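Local coordinates for uncharacterized protein (Escherichia coli O157:H7, PDB 4ZV9), which is of uncharacterised function but belongs to the dienelactone hydrolase family of the alpha/beta-hydrolase clan and so probably acts as a hydrolase, at residues Val150-Arg155 / Asp224-Arg229; Ala62-Lys67 / Gly209-Ser214. All blocks are in the same frame, centred on the assembly; numbering follows the deposited sequence.

How the interactions relate
Both contacts are largely buried, yet their chemistry is opposite. Interaction 1 is apolar: Phe152, just beyond strand 148-151, meets Ala226 and Trp227 of helix 220-237 without polar bonds. Interaction 2 is ionic and partly hydrated: Arg64 of helix 56-67 makes a salt bridge to Asp213, which is partly exposed, so this contact reaches toward the surface. The centres lie about 10 Å apart, and two bridges connect them. Tyr153 OH is within hydrogen-bonding distance of His211 N, at 3.1 Å, and Trp227 CH2 packs on Val65 CG2 at 3.8 Å. Helix 220-237 thus meets the end of strand 148-151 in interaction 1 and helix 56-67 alongside interaction 2.

Interaction 1: Val150-Arg155 / Asp224-Arg229; sequences VPFYGR and DLAWQR
Phe152 carries this contact from its side, driving its ring against the neighbouring helical residues Ala226 and Trp227. The interaction across the two segments is wholly apolar. The CB methyl of Ala226 touches the far part of the phenyl ring, 3.8 Å from Phe152 CE2, and approaches it obliquely. Trp227 is met next to it: Phe152 CZ lies 4.2 Å from Trp227 CE3, near the plane of the indole and at the edge of its six-membered ring. The two ring systems are inclined by roughly 33° and do not stack.

Side-chain direction accounts for this pairing. Phe152 points toward the helix, its CG beside the backbone N and opposite the carbonyl carbon (chi1 -77°). Trp227 CB starts away from the other segment, but with CG opposite its own backbone N (chi1 -167°) the benzo edge comes back within reach of the phenyl ring.

Further apolar packing surrounds the pair. Phe152 has aromatic neighbours, the rings of His172 and Phe129, while its CB sits 3.9 Å above the centre of the Tyr153 ring. Trp227 has aliphatic ones, Val61 and Val65 of helix 56-67.

Backbone hydrogen bonds hold the Phe152 segment in place: Phe152 pairs with Gly128, and Pro151 and Tyr153 pair with His172. The pairing fixes the backbone from which the ring projects.

The arrangement belongs to the alpha/beta-hydrolase fold, whose C-terminal helix here packs against the end of strand 148-151 of the central sheet. All three touching residues are buried and offer only carbon atoms to one another. Helix and strand end are thus joined by shape and exclusion of water, with cohesion that depends on close fit rather than on directional bonds.

Interaction 2: Ala62-Lys67 / Gly209-Ser214; sequences ARRVAK and GFHNDS
Arg64 stretches out from helix 56-67, with CG opposite its carbonyl carbon (chi1 -59°) and its methylenes drawn out nearly straight, and so carries its guanidinium to the loop where Asp213 and His211 wait. Asp213 tucks its CG between its own backbone N and carbonyl carbon, turning OD2 to the edge of the guanidinium. The result is a salt bridge: Arg64 NH2 donates to Asp213 OD2 at 2.8 Å with a nearly straight N-H...O angle of 168°. The oxygen lies almost in the guanidinium plane and is approached on its syn side, somewhat out of the carboxylate plane.

A water and Asn2 OD1 both take up Arg64 NH1. The water, 2.9 Å from NH1, donates to Asp213 OD2, at 2.8 Å, while resting over one face of the His211 imidazole. Asp213 OD2 is therefore gripped by two donors. His211 and Arg64 run by one another, ring and guanidinium turned 47° apart, with CE1 3.4 Å from Arg64 NH1 in van der Waals contact. The polar ring atoms are engaged by others: ND1 with Tyr57 OH and NE2 with Asn2 OD1.

Asn212 OD1 accepts from Ser214 N, an Asx turn, and from Ser214 OG, both from one face of the amide plane. Asp60, one turn earlier on helix 56-67, supplies a second carboxylate to Arg64 NH2. The arginine thus ties this helix to the long loop between the last strand, 198-203, and the C-terminal helix 220-237 of the alpha/beta-hydrolase fold, whose Trp227 packs on Arg64 and whose Ala223 touches His211.

Interaction 1: Val150-Arg155 / Asp224-Arg229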
# COMPACT_ATOMS: atom_id res chain seq x y z
N VAL A 150 2.37 0.29 -6.24
CA VAL A 150 1.21 1.05 -6.68
C VAL A 150 0.88 2.17 -5.68
O VAL A 150 0.05 1.99 -4.79
CB VAL A 150 -0.01 0.14 -6.89
CG1 VAL A 150 -1.17 0.91 -7.50
CG2 VAL A 150 0.35 -1.04 -7.77
N PRO A 151 1.56 3.32 -5.80
CA PRO A 151 1.26 4.43 -4.91
C PRO A 151 0.02 5.22 -5.31
O PRO A 151 -0.10 5.64 -6.48
CB PRO A 151 2.50 5.32 -5.03
CG PRO A 151 3.06 5.00 -6.37
CD PRO A 151 2.82 3.53 -6.53
N PHE A 152 -0.92 5.39 -4.37
CA PHE A 152 -2.06 6.27 -4.57
C PHE A 152 -1.75 7.62 -3.93
O PHE A 152 -1.51 7.70 -2.70
CB PHE A 152 -3.32 5.73 -3.93
CG PHE A 152 -3.98 4.60 -4.67
CD1 PHE A 152 -3.45 3.33 -4.65
CD2 PHE A 152 -5.22 4.80 -5.26
CE1 PHE A 152 -4.11 2.28 -5.28
CE2 PHE A 152 -5.88 3.76 -5.89
CZ PHE A 152 -5.31 2.50 -5.91
N TYR A 153 -1.78 8.68 -4.74
CA TYR A 153 -1.58 10.06 -4.29
C TYR A 153 -0.65 10.19 -3.10
O TYR A 153 -1.03 10.69 -2.05
CB TYR A 153 -2.93 10.78 -4.05
CG TYR A 153 -4.05 9.89 -3.57
CD1 TYR A 153 -4.14 9.50 -2.23
CD2 TYR A 153 -5.04 9.47 -4.44
CE1 TYR A 153 -5.20 8.71 -1.79
CE2 TYR A 153 -6.08 8.68 -4.01
CZ TYR A 153 -6.16 8.30 -2.69
OH TYR A 153 -7.20 7.50 -2.31
N GLY A 154 0.59 9.77 -3.32
CA GLY A 154 1.64 9.82 -2.29
C GLY A 154 2.92 10.48 -2.74
O GLY A 154 3.14 10.70 -3.94
N ARG A 155 3.75 10.80 -1.76
CA ARG A 155 5.05 11.45 -2.02
C ARG A 155 5.90 10.66 -3.02
O ARG A 155 6.01 9.44 -2.95
CB ARG A 155 5.86 11.64 -0.74
CG ARG A 155 5.75 13.05 -0.16
CD ARG A 155 6.40 13.16 1.22
NE ARG A 155 7.69 12.48 1.26
CZ ARG A 155 8.39 12.26 2.37
NH1 ARG A 155 7.93 12.64 3.56
NH2 ARG A 155 9.55 11.63 2.28
N ASP A 224 -13.05 3.20 -8.50
CA ASP A 224 -13.25 1.92 -9.20
C ASP A 224 -12.29 1.76 -10.36
O ASP A 224 -11.73 0.68 -10.54
CB ASP A 224 -14.70 1.78 -9.69
CG ASP A 224 -15.69 1.57 -8.55
OD1 ASP A 224 -15.27 1.35 -7.40
OD2 ASP A 224 -16.90 1.61 -8.81
N LEU A 225 -12.09 2.82 -11.14
CA LEU A 225 -11.18 2.77 -12.28
C LEU A 225 -9.74 2.55 -11.82
O LEU A 225 -9.03 1.69 -12.35
CB LEU A 225 -11.27 4.06 -13.10
CG LEU A 225 -10.38 4.16 -14.34
CD1 LEU A 225 -10.64 3.04 -15.34
CD2 LEU A 225 -10.62 5.52 -15.00
N ALA A 226 -9.31 3.29 -10.82
CA ALA A 226 -7.97 3.10 -10.25
C ALA A 226 -7.78 1.68 -9.71
O ALA A 226 -6.71 1.07 -9.87
CB ALA A 226 -7.69 4.12 -9.16
N TRP A 227 -8.82 1.14 -9.07
CA TRP A 227 -8.69 -0.20 -8.52
C TRP A 227 -8.60 -1.25 -9.62
O TRP A 227 -7.83 -2.19 -9.51
CB TRP A 227 -9.83 -0.52 -7.55
CG TRP A 227 -9.54 -1.74 -6.74
CD1 TRP A 227 -10.19 -2.93 -6.80
CD2 TRP A 227 -8.50 -1.90 -5.76
NE1 TRP A 227 -9.65 -3.82 -5.89
CE2 TRP A 227 -8.61 -3.20 -5.24
CE3 TRP A 227 -7.50 -1.06 -5.26
CZ2 TRP A 227 -7.75 -3.70 -4.25
CZ3 TRP A 227 -6.66 -1.53 -4.27
CH2 TRP A 227 -6.79 -2.85 -3.77
N GLN A 228 -9.39 -1.09 -10.68
CA GLN A 228 -9.35 -2.03 -11.80
C GLN A 228 -7.96 -2.05 -12.39
O GLN A 228 -7.42 -3.11 -12.66
CB GLN A 228 -10.33 -1.63 -12.88
CG GLN A 228 -10.40 -2.56 -14.10
CD GLN A 228 -11.32 -2.04 -15.19
OE1 GLN A 228 -11.51 -0.82 -15.36
NE2 GLN A 228 -11.89 -2.95 -15.96
N ARG A 229 -7.39 -0.87 -12.58
CA ARG A 229 -6.02 -0.77 -13.09
C ARG A 229 -5.01 -1.43 -12.15
O ARG A 229 -4.07 -2.09 -12.59
CB ARG A 229 -5.65 0.69 -13.34
CG ARG A 229 -6.31 1.27 -14.58
CD ARG A 229 -6.22 2.78 -14.56
NE ARG A 229 -6.70 3.36 -15.81
CZ ARG A 229 -7.01 4.65 -15.97
NH1 ARG A 229 -6.93 5.50 -14.96
NH2 ARG A 229 -7.42 5.07 -17.17

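Interaction 2: Ala62-Lys67 / Gly209-Ser214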
# COMPACT_ATOMS: atom_id res chain seq x y z
N ALA A 62 -7.46 -4.49 2.43
CA ALA A 62 -6.73 -5.75 2.55
C ALA A 62 -7.63 -6.91 2.15
O ALA A 62 -7.19 -7.82 1.43
CB ALA A 62 -6.18 -5.92 3.94
N ARG A 63 -8.88 -6.89 2.58
CA ARG A 63 -9.82 -7.92 2.19
C ARG A 63 -10.11 -7.90 0.68
O ARG A 63 -10.23 -8.96 0.06
CB ARG A 63 -11.11 -7.83 2.99
CG ARG A 63 -10.94 -8.12 4.47
CD ARG A 63 -12.28 -8.28 5.19
NE ARG A 63 -13.07 -7.06 5.21
CZ ARG A 63 -13.00 -6.11 6.14
NH1 ARG A 63 -12.13 -6.18 7.15
NH2 ARG A 63 -13.80 -5.06 6.05
N ARG A 64 -10.17 -6.71 0.07
CA ARG A 64 -10.36 -6.61 -1.39
C ARG A 64 -9.19 -7.25 -2.14
O ARG A 64 -9.39 -7.89 -3.16
CB ARG A 64 -10.50 -5.17 -1.84
CG ARG A 64 -11.67 -4.43 -1.19
CD ARG A 64 -11.72 -2.98 -1.63
NE ARG A 64 -12.42 -2.17 -0.66
CZ ARG A 64 -12.64 -0.87 -0.77
NH1 ARG A 64 -12.25 -0.21 -1.86
NH2 ARG A 64 -13.27 -0.23 0.21
N VAL A 65 -7.98 -7.07 -1.63
CA VAL A 65 -6.81 -7.69 -2.21
C VAL A 65 -6.90 -9.21 -2.14
O VAL A 65 -6.57 -9.91 -3.11
CB VAL A 65 -5.51 -7.19 -1.53
CG1 VAL A 65 -4.30 -7.97 -2.03
CG2 VAL A 65 -5.33 -5.70 -1.81
N ALA A 66 -7.32 -9.74 -1.00
CA ALA A 66 -7.47 -11.18 -0.85
C ALA A 66 -8.58 -11.71 -1.76
O ALA A 66 -8.47 -12.82 -2.27
CB ALA A 66 -7.73 -11.56 0.61
N LYS A 67 -9.67 -10.96 -1.92
CA LYS A 67 -10.74 -11.37 -2.84
C LYS A 67 -10.22 -11.47 -4.27
O LYS A 67 -10.72 -12.28 -5.04
CB LYS A 67 -11.90 -10.37 -2.84
CG LYS A 67 -12.78 -10.46 -1.61
CD LYS A 67 -13.83 -11.55 -1.74
CE LYS A 67 -14.96 -11.13 -2.66
NZ LYS A 67 -16.10 -12.06 -2.48
N GLY A 209 -7.29 11.27 -1.71
CA GLY A 209 -8.20 10.47 -0.90
C GLY A 209 -9.43 9.97 -1.65
O GLY A 209 -10.36 9.46 -1.02
N PHE A 210 -9.44 10.07 -2.98
CA PHE A 210 -10.64 9.70 -3.75
C PHE A 210 -11.03 8.22 -3.67
O PHE A 210 -12.17 7.88 -3.93
CB PHE A 210 -10.59 10.16 -5.23
CG PHE A 210 -9.56 9.47 -6.07
CD1 PHE A 210 -9.77 8.18 -6.55
CD2 PHE A 210 -8.39 10.11 -6.42
CE1 PHE A 210 -8.82 7.54 -7.34
CE2 PHE A 210 -7.44 9.49 -7.21
CZ PHE A 210 -7.66 8.20 -7.67
N HIS A 211 -10.08 7.36 -3.32
CA HIS A 211 -10.38 5.94 -3.15
C HIS A 211 -10.95 5.65 -1.75
O HIS A 211 -11.54 4.58 -1.54
CB HIS A 211 -9.12 5.12 -3.35
CG HIS A 211 -9.36 3.64 -3.36
ND1 HIS A 211 -9.18 2.85 -2.25
CD2 HIS A 211 -9.80 2.82 -4.34
CE1 HIS A 211 -9.49 1.60 -2.54
NE2 HIS A 211 -9.86 1.55 -3.81
N ASN A 212 -10.79 6.57 -0.81
CA ASN A 212 -11.25 6.34 0.56
C ASN A 212 -12.75 6.62 0.69
O ASN A 212 -13.18 7.75 0.88
CB ASN A 212 -10.45 7.16 1.57
CG ASN A 212 -10.75 6.76 3.02
OD1 ASN A 212 -11.80 6.18 3.32
ND2 ASN A 212 -9.79 7.06 3.94
N ASP A 213 -13.51 5.54 0.65
CA ASP A 213 -14.97 5.60 0.73
C ASP A 213 -15.53 5.98 2.11
O ASP A 213 -16.73 6.15 2.25
CB ASP A 213 -15.56 4.28 0.22
CG ASP A 213 -14.91 3.08 0.87
OD1 ASP A 213 -15.26 2.80 2.03
OD2 ASP A 213 -14.03 2.46 0.23
N SER A 214 -14.66 6.16 3.11
CA SER A 214 -15.12 6.62 4.43
C SER A 214 -14.99 8.15 4.58
O SER A 214 -15.30 8.70 5.64
CB SER A 214 -14.34 5.93 5.54
OG SER A 214 -12.98 6.37 5.61
O HOH W 1 -12.85 2.58 -2.27